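Local coordinates for protein 2-aminomuconic 6-semialdehyde dehydrogenase (Pseudomonas sp., PDB 7BZV) that catalyses the NAD+-dependent oxidation of 2-aminomuconate 6-semialdehyde to 2-aminomuconate, in the meta-cleavage pathway of 2-aminophenol breakdown, and works as a tetramer, at residues B[236-239]-B[240-243]; B[301-304]-B[305-309]; B[359-362]-B[363-367]; B[425-428]-B[429-433]. All blocks are in the same frame, centred on the assembly; numbering follows the deposited sequence.

Contact 1. Residues B[236-239]-B[240-243]; sequences GSTI and MRAA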
loop_
_atom_site.group_PDB
_atom_site.type_symbol
_atom_site.label_atom_id
_atom_site.label_comp_id
_atom_site.label_asym_id
_atom_site.label_seq_id
_atom_site.Cartn_x
_atom_site.Cartn_y
_atom_site.Cartn_z
ATOM N N GLY B 236 -15.593 29.022 4.102
ATOM C CA GLY B 236 -14.509 28.191 4.598
ATOM C C GLY B 236 -13.536 28.962 5.463
ATOM O O GLY B 236 -13.120 28.478 6.525
ATOM N N SER B 237 -13.157 30.174 5.027
ATOM C CA SER B 237 -12.296 31.026 5.860
ATOM C C SER B 237 -12.927 31.269 7.232
ATOM O O SER B 237 -12.259 31.139 8.272
ATOM C CB SER B 237 -12.017 32.362 5.158
ATOM O OG SER B 237 -11.299 32.182 3.934
ATOM N N THR B 238 -14.220 31.614 7.258
ATOM C CA THR B 238 -14.904 31.866 8.528
ATOM C C THR B 238 -14.906 30.617 9.409
ATOM O O THR B 238 -14.647 30.684 10.619
ATOM C CB THR B 238 -16.341 32.337 8.255
ATOM O OG1 THR B 238 -16.321 33.535 7.460
ATOM C CG2 THR B 238 -17.066 32.605 9.550
ATOM N N ILE B 239 -15.218 29.462 8.818
ATOM C CA ILE B 239 -15.239 28.217 9.579
ATOM C C ILE B 239 -13.853 27.899 10.124
ATOM O O ILE B 239 -13.701 27.455 11.269
ATOM C CB ILE B 239 -15.769 27.070 8.702
ATOM C CG1 ILE B 239 -17.286 27.212 8.496
ATOM C CG2 ILE B 239 -15.425 25.731 9.345
ATOM C CD1 ILE B 239 -17.827 26.332 7.374
ATOM N N MET B 240 -12.819 28.125 9.318
ATOM C CA MET B 240 -11.471 27.793 9.770
ATOM C C MET B 240 -11.059 28.666 10.948
ATOM O O MET B 240 -10.387 28.190 11.871
ATOM C CB MET B 240 -10.476 27.945 8.624
ATOM C CG MET B 240 -9.081 27.355 8.886
ATOM S SD MET B 240 -8.126 27.348 7.343
ATOM C CE MET B 240 -6.520 26.788 7.930
ATOM N N ARG B 241 -11.433 29.950 10.925
ATOM C CA ARG B 241 -11.163 30.812 12.076
ATOM C C ARG B 241 -11.859 30.290 13.329
ATOM O O ARG B 241 -11.282 30.310 14.429
ATOM C CB ARG B 241 -11.599 32.253 11.779
ATOM C CG ARG B 241 -10.659 33.011 10.834
ATOM C CD ARG B 241 -11.034 34.507 10.623
ATOM N NE ARG B 241 -10.441 34.960 9.372
ATOM C CZ ARG B 241 -11.102 35.085 8.229
ATOM N NH1 ARG B 241 -12.400 34.839 8.181
ATOM N NH2 ARG B 241 -10.464 35.464 7.135
ATOM N N ALA B 242 -13.107 29.824 13.199
ATOM C CA ALA B 242 -13.793 29.297 14.384
ATOM C C ALA B 242 -13.145 28.001 14.850
ATOM O O ALA B 242 -13.073 27.733 16.056
ATOM C CB ALA B 242 -15.278 29.069 14.097
ATOM N N ALA B 243 -12.665 27.185 13.907
ATOM C CA ALA B 243 -11.978 25.950 14.268
ATOM C C ALA B 243 -10.645 26.217 14.946
ATOM O O ALA B 243 -10.163 25.367 15.707
ATOM C CB ALA B 243 -11.763 25.088 13.021
HETATM O O HOH W 1 -14.484 35.047 5.446
#

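Contact 2. Residues B[301-304]-B[305-309]; sequences DRFC and VALAE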
loop_
_atom_site.group_PDB
_atom_site.type_symbol
_atom_site.label_atom_id
_atom_site.label_comp_id
_atom_site.label_asym_id
_atom_site.label_seq_id
_atom_site.Cartn_x
_atom_site.Cartn_y
_atom_site.Cartn_z
ATOM N N ASP B 301 -13.810 28.541 -34.235
ATOM C CA ASP B 301 -15.062 28.922 -34.883
ATOM C C ASP B 301 -16.023 27.741 -34.974
ATOM O O ASP B 301 -17.223 27.879 -34.706
ATOM C CB ASP B 301 -14.796 29.476 -36.284
ATOM C CG ASP B 301 -14.234 30.874 -36.261
ATOM O OD1 ASP B 301 -14.425 31.601 -35.256
ATOM O OD2 ASP B 301 -13.594 31.249 -37.262
ATOM N N ARG B 302 -15.521 26.580 -35.400
ATOM C CA ARG B 302 -16.363 25.396 -35.443
ATOM C C ARG B 302 -16.959 25.115 -34.072
ATOM O O ARG B 302 -18.145 24.780 -33.950
ATOM C CB ARG B 302 -15.544 24.206 -35.928
ATOM C CG ARG B 302 -16.312 22.897 -36.032
ATOM C CD ARG B 302 -15.396 21.759 -36.494
ATOM N NE ARG B 302 -16.058 20.471 -36.389
ATOM C CZ ARG B 302 -15.437 19.295 -36.399
ATOM N NH1 ARG B 302 -14.123 19.227 -36.516
ATOM N NH2 ARG B 302 -16.138 18.184 -36.298
ATOM N N PHE B 303 -16.147 25.248 -33.027
ATOM C CA PHE B 303 -16.632 25.017 -31.674
ATOM C C PHE B 303 -17.785 25.952 -31.334
ATOM O O PHE B 303 -18.802 25.531 -30.779
ATOM C CB PHE B 303 -15.512 25.235 -30.663
ATOM C CG PHE B 303 -15.952 25.054 -29.239
ATOM C CD1 PHE B 303 -15.976 23.801 -28.683
ATOM C CD2 PHE B 303 -16.390 26.132 -28.470
ATOM C CE1 PHE B 303 -16.395 23.624 -27.375
ATOM C CE2 PHE B 303 -16.808 25.957 -27.150
ATOM C CZ PHE B 303 -16.827 24.697 -26.614
ATOM N N CYS B 304 -17.590 27.252 -31.562
ATOM C CA CYS B 304 -18.619 28.223 -31.210
ATOM C C CYS B 304 -19.901 27.988 -32.000
ATOM O O CYS B 304 -20.999 28.110 -31.455
ATOM C CB CYS B 304 -18.123 29.644 -31.447
ATOM S SG CYS B 304 -16.833 30.116 -30.272
ATOM N N VAL B 305 -19.782 27.664 -33.277
ATOM C CA VAL B 305 -20.975 27.440 -34.095
ATOM C C VAL B 305 -21.722 26.210 -33.605
ATOM O O VAL B 305 -22.944 26.231 -33.396
ATOM C CB VAL B 305 -20.585 27.311 -35.580
ATOM C CG1 VAL B 305 -21.768 26.813 -36.427
ATOM C CG2 VAL B 305 -19.995 28.638 -36.114
ATOM N N ALA B 306 -21.000 25.113 -33.427
ATOM C CA ALA B 306 -21.663 23.873 -33.032
ATOM C C ALA B 306 -22.217 23.988 -31.625
ATOM O O ALA B 306 -23.336 23.549 -31.348
ATOM C CB ALA B 306 -20.702 22.685 -33.130
ATOM N N LEU B 307 -21.459 24.595 -30.717
ATOM C CA LEU B 307 -21.947 24.723 -29.342
ATOM C C LEU B 307 -23.199 25.588 -29.272
ATOM O O LEU B 307 -24.126 25.278 -28.515
ATOM C CB LEU B 307 -20.875 25.308 -28.424
ATOM C CG LEU B 307 -21.172 25.246 -26.924
ATOM C CD1 LEU B 307 -20.972 23.823 -26.504
ATOM C CD2 LEU B 307 -20.257 26.158 -26.139
ATOM N N ALA B 308 -23.258 26.665 -30.050
ATOM C CA ALA B 308 -24.471 27.482 -30.053
ATOM C C ALA B 308 -25.692 26.689 -30.525
ATOM O O ALA B 308 -26.793 26.853 -29.983
ATOM C CB ALA B 308 -24.267 28.722 -30.923
ATOM N N GLU B 309 -25.537 25.843 -31.547
ATOM C CA GLU B 309 -26.666 25.004 -31.950
ATOM C C GLU B 309 -27.019 23.994 -30.861
ATOM O O GLU B 309 -28.200 23.801 -30.545
ATOM C CB GLU B 309 -26.351 24.294 -33.252
ATOM C CG GLU B 309 -26.125 25.186 -34.441
ATOM C CD GLU B 309 -27.251 26.195 -34.707
ATOM O OE1 GLU B 309 -28.424 25.924 -34.435
ATOM O OE2 GLU B 309 -26.944 27.279 -35.204
#

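Contact 3. Residues B[359-362]-B[363-367]; sequences PRFG and DERDN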
loop_
_atom_site.group_PDB
_atom_site.type_symbol
_atom_site.label_atom_id
_atom_site.label_comp_id
_atom_site.label_asym_id
_atom_site.label_seq_id
_atom_site.Cartn_x
_atom_site.Cartn_y
_atom_site.Cartn_z
ATOM N N PRO B 359 -35.644 32.447 -19.600
ATOM C CA PRO B 359 -36.757 31.900 -20.385
ATOM C C PRO B 359 -38.089 32.450 -19.893
ATOM O O PRO B 359 -38.274 32.728 -18.704
ATOM C CB PRO B 359 -36.655 30.390 -20.166
ATOM C CG PRO B 359 -36.003 30.254 -18.803
ATOM C CD PRO B 359 -35.088 31.466 -18.650
ATOM N N ARG B 360 -39.014 32.635 -20.831
ATOM C CA ARG B 360 -40.399 32.976 -20.508
ATOM C C ARG B 360 -41.285 31.793 -20.876
ATOM O O ARG B 360 -41.343 31.391 -22.041
ATOM C CB ARG B 360 -40.872 34.231 -21.241
ATOM C CG ARG B 360 -42.296 34.665 -20.829
ATOM C CD ARG B 360 -42.935 35.557 -21.885
ATOM N NE ARG B 360 -44.395 35.584 -21.832
ATOM C CZ ARG B 360 -45.189 34.744 -22.491
ATOM N NH1 ARG B 360 -44.666 33.794 -23.255
ATOM N NH2 ARG B 360 -46.508 34.858 -22.385
ATOM N N PHE B 361 -41.971 31.243 -19.887
ATOM C CA PHE B 361 -42.836 30.100 -20.118
ATOM C C PHE B 361 -44.308 30.460 -20.255
ATOM O O PHE B 361 -45.068 29.668 -20.832
ATOM C CB PHE B 361 -42.694 29.111 -18.971
ATOM C CG PHE B 361 -41.303 28.587 -18.800
ATOM C CD1 PHE B 361 -40.847 27.528 -19.578
ATOM C CD2 PHE B 361 -40.456 29.142 -17.855
ATOM C CE1 PHE B 361 -39.543 27.013 -19.388
ATOM C CE2 PHE B 361 -39.165 28.646 -17.667
ATOM C CZ PHE B 361 -38.707 27.597 -18.440
ATOM N N GLY B 362 -44.728 31.603 -19.717
ATOM C CA GLY B 362 -46.126 31.973 -19.762
ATOM C C GLY B 362 -46.987 31.309 -18.717
ATOM O O GLY B 362 -48.210 31.244 -18.885
ATOM N N ASP B 363 -46.392 30.806 -17.642
ATOM C CA ASP B 363 -47.166 30.170 -16.589
ATOM C C ASP B 363 -46.470 30.438 -15.254
ATOM O O ASP B 363 -45.645 31.353 -15.143
ATOM C CB ASP B 363 -47.365 28.677 -16.911
ATOM C CG ASP B 363 -46.043 27.936 -17.171
ATOM O OD1 ASP B 363 -45.041 28.201 -16.473
ATOM O OD2 ASP B 363 -46.017 27.071 -18.061
ATOM N N GLU B 364 -46.846 29.669 -14.230
ATOM C CA GLU B 364 -46.324 29.855 -12.882
ATOM C C GLU B 364 -44.799 29.713 -12.824
ATOM O O GLU B 364 -44.162 30.254 -11.912
ATOM C CB GLU B 364 -46.992 28.838 -11.951
ATOM C CG GLU B 364 -46.688 27.367 -12.285
ATOM C CD GLU B 364 -47.734 26.705 -13.183
ATOM O OE1 GLU B 364 -47.951 25.477 -13.048
ATOM O OE2 GLU B 364 -48.331 27.404 -14.030
ATOM N N ARG B 365 -44.201 29.010 -13.783
ATOM C CA ARG B 365 -42.749 28.851 -13.788
ATOM C C ARG B 365 -42.058 30.197 -13.835
ATOM O O ARG B 365 -40.892 30.295 -13.457
ATOM C CB ARG B 365 -42.296 28.013 -14.989
ATOM C CG ARG B 365 -42.577 26.529 -14.851
ATOM C CD ARG B 365 -42.156 25.773 -16.104
ATOM N NE ARG B 365 -43.198 25.757 -17.132
ATOM C CZ ARG B 365 -43.043 25.193 -18.323
ATOM N NH1 ARG B 365 -41.888 24.611 -18.629
ATOM N NH2 ARG B 365 -44.037 25.201 -19.203
ATOM N N ASP B 366 -42.747 31.244 -14.285
ATOM C CA ASP B 366 -42.092 32.543 -14.368
ATOM C C ASP B 366 -41.905 33.193 -13.000
ATOM O O ASP B 366 -41.162 34.177 -12.905
ATOM C CB ASP B 366 -42.886 33.457 -15.304
ATOM C CG ASP B 366 -42.878 32.955 -16.748
ATOM O OD1 ASP B 366 -41.792 32.580 -17.239
ATOM O OD2 ASP B 366 -43.953 32.941 -17.403
ATOM N N ASN B 367 -42.561 32.692 -11.950
ATOM C CA ASN B 367 -42.221 33.107 -10.598
ATOM C C ASN B 367 -41.116 32.248 -10.005
ATOM O O ASN B 367 -40.745 32.459 -8.848
ATOM C CB ASN B 367 -43.447 33.069 -9.682
ATOM C CG ASN B 367 -44.577 33.958 -10.188
ATOM O OD1 ASN B 367 -44.351 35.078 -10.669
ATOM N ND2 ASN B 367 -45.794 33.467 -10.076
#

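Contact 4. Residues B[425-428]-B[429-433]; sequences NLSR and AHRVS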
loop_
_atom_site.group_PDB
_atom_site.type_symbol
_atom_site.label_atom_id
_atom_site.label_comp_id
_atom_site.label_asym_id
_atom_site.label_seq_id
_atom_site.Cartn_x
_atom_site.Cartn_y
_atom_site.Cartn_z
ATOM N N ASN B 425 -4.175 13.080 -28.485
ATOM C CA ASN B 425 -2.724 12.926 -28.512
ATOM C C ASN B 425 -2.231 12.360 -27.182
ATOM O O ASN B 425 -2.417 12.984 -26.128
ATOM C CB ASN B 425 -2.049 14.258 -28.788
ATOM C CG ASN B 425 -0.514 14.124 -28.937
ATOM O OD1 ASN B 425 0.209 13.905 -27.956
ATOM N ND2 ASN B 425 -0.035 14.235 -30.153
ATOM N N LEU B 426 -1.572 11.197 -27.249
ATOM C CA LEU B 426 -1.173 10.475 -26.048
ATOM C C LEU B 426 -0.321 11.337 -25.130
ATOM O O LEU B 426 -0.649 11.513 -23.953
ATOM C CB LEU B 426 -0.395 9.215 -26.425
ATOM C CG LEU B 426 0.343 8.503 -25.295
ATOM C CD1 LEU B 426 -0.669 7.856 -24.384
ATOM C CD2 LEU B 426 1.292 7.483 -25.855
ATOM N N SER B 427 0.825 11.811 -25.629
ATOM C CA SER B 427 1.761 12.503 -24.755
ATOM C C SER B 427 1.174 13.810 -24.249
ATOM O O SER B 427 1.387 14.200 -23.091
ATOM C CB SER B 427 3.066 12.754 -25.498
ATOM O OG SER B 427 3.845 11.571 -25.447
ATOM N N ARG B 428 0.445 14.506 -25.111
ATOM C CA ARG B 428 -0.116 15.777 -24.704
ATOM C C ARG B 428 -1.161 15.604 -23.612
ATOM O O ARG B 428 -1.262 16.446 -22.719
ATOM C CB ARG B 428 -0.729 16.484 -25.907
ATOM C CG ARG B 428 -1.548 17.693 -25.549
ATOM C CD ARG B 428 -2.338 18.110 -26.760
ATOM N NE ARG B 428 -1.522 18.871 -27.690
ATOM C CZ ARG B 428 -1.787 19.010 -28.995
ATOM N NH1 ARG B 428 -2.831 18.393 -29.547
ATOM N NH2 ARG B 428 -1.001 19.765 -29.746
ATOM N N ALA B 429 -1.997 14.560 -23.705
ATOM C CA ALA B 429 -3.011 14.318 -22.692
ATOM C C ALA B 429 -2.385 14.237 -21.306
ATOM O O ALA B 429 -2.859 14.868 -20.347
ATOM C CB ALA B 429 -3.748 13.018 -23.000
ATOM N N HIS B 430 -1.356 13.400 -21.180
ATOM C CA HIS B 430 -0.718 13.168 -19.892
ATOM C C HIS B 430 0.074 14.390 -19.455
ATOM O O HIS B 430 -0.022 14.812 -18.302
ATOM C CB HIS B 430 0.165 11.918 -19.969
ATOM C CG HIS B 430 -0.627 10.650 -20.050
ATOM N ND1 HIS B 430 -1.237 10.079 -18.957
ATOM C CD2 HIS B 430 -0.976 9.886 -21.111
ATOM C CE1 HIS B 430 -1.899 8.999 -19.333
ATOM N NE2 HIS B 430 -1.740 8.844 -20.636
ATOM N N ARG B 431 0.809 15.014 -20.374
ATOM C CA ARG B 431 1.587 16.211 -20.031
ATOM C C ARG B 431 0.716 17.336 -19.500
ATOM O O ARG B 431 1.018 17.950 -18.474
ATOM C CB ARG B 431 2.309 16.758 -21.270
ATOM C CG ARG B 431 3.654 16.304 -21.536
ATOM C CD ARG B 431 4.344 17.202 -22.596
ATOM N NE ARG B 431 3.515 17.681 -23.715
ATOM C CZ ARG B 431 3.495 17.130 -24.932
ATOM N NH1 ARG B 431 4.222 16.045 -25.190
ATOM N NH2 ARG B 431 2.758 17.660 -25.888
ATOM N N VAL B 432 -0.331 17.685 -20.249
ATOM C CA VAL B 432 -1.144 18.846 -19.904
ATOM C C VAL B 432 -1.980 18.581 -18.652
ATOM O O VAL B 432 -2.059 19.430 -17.748
ATOM C CB VAL B 432 -2.022 19.255 -21.110
ATOM C CG1 VAL B 432 -2.967 20.370 -20.746
ATOM C CG2 VAL B 432 -1.130 19.657 -22.265
ATOM N N SER B 433 -2.628 17.415 -18.578
ATOM C CA SER B 433 -3.532 17.152 -17.457
ATOM C C SER B 433 -2.769 17.191 -16.132
ATOM O O SER B 433 -3.252 17.755 -15.142
ATOM C CB SER B 433 -4.270 15.810 -17.634
ATOM O OG SER B 433 -3.371 14.743 -17.680
HETATM O O HOH W 2 2.773 15.459 -28.253
#

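Contact 1. Residues B[236-239]-B[240-243]
Arg241 folds back along the helix over Ser237, one turn earlier. Its CG lies anti to its own carbonyl carbon (chi1 -75°), and the chain then runs extended to NE. This carries the guanidinium toward the start of the helix, with one face over the carbonyl oxygen of Ser237. NH1 comes within 3.9 Å of Ser237 CB. Thr238 flanks the same group, its OG1 4.2 Å from Arg241 NH1. A water bridges the two: it lies 3.1 Å from Thr238 OG1 and accepts a weak bond from Arg241 NH1, at the edge of the guanidinium and in its plane. Helix 233-244 is the crossover of a beta-alpha-beta unit between strands 226-230 and 250-253. Ile239 and Met240 pack on Phe252 of strand 250-253. The second subunit also meets the helix: Arg241 NH2 forms a salt bridge with Glu245 of that subunit, and Ser237 OG bonds to Ala244 O of that subunit. An alanine in place of Arg241 is likely to leave Glu245 of the second subunit without this charged mate and the water with one partner fewer. Underneath, Arg241 N donates to Ser237 O at 3.0 Å.

Contact 2. Residues B[301-304]-B[305-309]
Phe303 and Leu307 stand one helical turn apart and run alongside each other in the same direction. Leu307 can be followed outward from the backbone. Its CB sits 3.1 Å from the carbonyl oxygen of Phe303, close against the turn before it. The same CB lies on the side of one face of the Phe303 ring. CG is anti to the backbone N (chi1 -169°), which sends the branch outward beside the phenyl group. At the tip, CD2 turns to the ring and touches CE2 at 3.6 Å and CZ at 3.8 Å. The phenylalanine has a similar first torsion (chi1 178°), and this keeps the two groups next to each other.

The backbone below is regular alpha helix. Leu307 N donates to Phe303 O at 2.8 Å, and Ala308 N donates to Cys304 O at 3.0 Å. On another side of the helix, Val305 CG2 rests 3.2 Å from Asp301 O.

Helix 297-312 packs here on helix 268-280: Phe303 meets Met271, and Leu307 meets Met276 and Leu279. Phe303 and Cys304 also reach Val397 of strand 394-400. Between the side chains of Phe303 and Leu307 the contact is purely apolar. It is held by shape and by burial from water, while the directed bonds belong to the main chain.

Contact 3. Residues B[359-362]-B[363-367]
An Asx turn at Asp363 opens the short 3-10 segment 364-367, and the loop before it folds back onto that segment. The guanidinium of Arg365 lies within 22° of parallel to the Phe361 ring but is displaced toward its CD1 side, and Arg365 NH1 comes 3.2 Å from Phe361 CD1. Arg365 CD sits over the centre of the same ring, 4.0 Å from the centroid, in a CH-pi contact. The bend in the arginine chain (chi3 -86°) lets both CD and the guanidinium meet the phenylalanine.

Asp363 fixes the arginine from the side. Arg365 NH2 donates to Asp363 OD2 at 3.0 Å, nearly in the guanidinium plane, and NE reaches both carboxylate oxygens. Asp363 OD1 also takes the backbone N of Arg365 at 2.9 Å, which makes the Asx turn. A leucine in place of Arg365 would probably leave Asp363 and Asp317 without their charged mate and uncover part of the Phe361 face.

The Asp366 carboxylate holds the backbone of the preceding loop. Its OD1 accepts from Phe361 N at 3.0 Å in an almost straight bond (173°), and OD2 accepts from Gly362 N at 2.8 Å. Both use the syn lone pair, so the carboxylate spans two successive amides.

The loop lies between strands 351-354 and 374-377, the antiparallel pair at one end of the seven-stranded sheet. There Trp370 meets Phe361 edge-to-face, and Arg365 NH1 forms a salt bridge with Asp317, in the loop that follows helix 297-312.

Contact 4. Residues B[425-428]-B[429-433]
Arg431 lays its guanidinium flat over the first turn of helix 426-435, with one face toward Arg428 CA and the carbonyl oxygen of Ser427. The helix links strands 418-422 and 440-443 in a beta-alpha-beta unit, and Asn425 is its N-cap. A bend at chi3 (-38°) brings the arginine's tip back toward that cap. NH1 comes 3.5 Å from Ser427 CB. NE forms a salt bridge with Glu403, and NH1 bonds to Asp486 O of the fourth subunit.

Arg428 runs beside Val432, with Arg428 CG and Val432 CG2 3.8 Å apart. Beyond this, Arg428 forms a salt bridge with Asp265.

Leu426 and His430 lie at a slant to each other. Leu426 CD1 is 3.9 Å from His430 CD2, and Leu426 O lies at the edge of the imidazole, near its plane. Both ring nitrogens bond to other subunits: ND1 to Tyr138 OH of the second, and NE2 to His430 NE2 of the third.

At the cap, Asn425 OD1 accepts from Arg428 N at 2.9 Å. A water donates to the same OD1 at 3.0 Å and accepts from Arg431 NH2 at 3.2 Å.

How the contacts relate
From the N terminus, the four contacts follow in series, and none nests or crosses. Each is local, within one helix or one turn. Contact 1 lies on the crossover helix of the sheet that includes strands 226-230 and 250-253. The other three belong to the surroundings of the seven-stranded sheet. Contact 2 is on the helix after strand 290-296, contact 3 folds part of the loop between strands 351-354 and 374-377 onto itself, and contact 4 starts the helix between strands 418-422 and 440-443. Contacts 2 and 4 have centres about 25 Å apart. Contacts 1 and 4, with centres about 38 Å apart, both touch the second subunit; contacts 2 and 3 touch no other subunit.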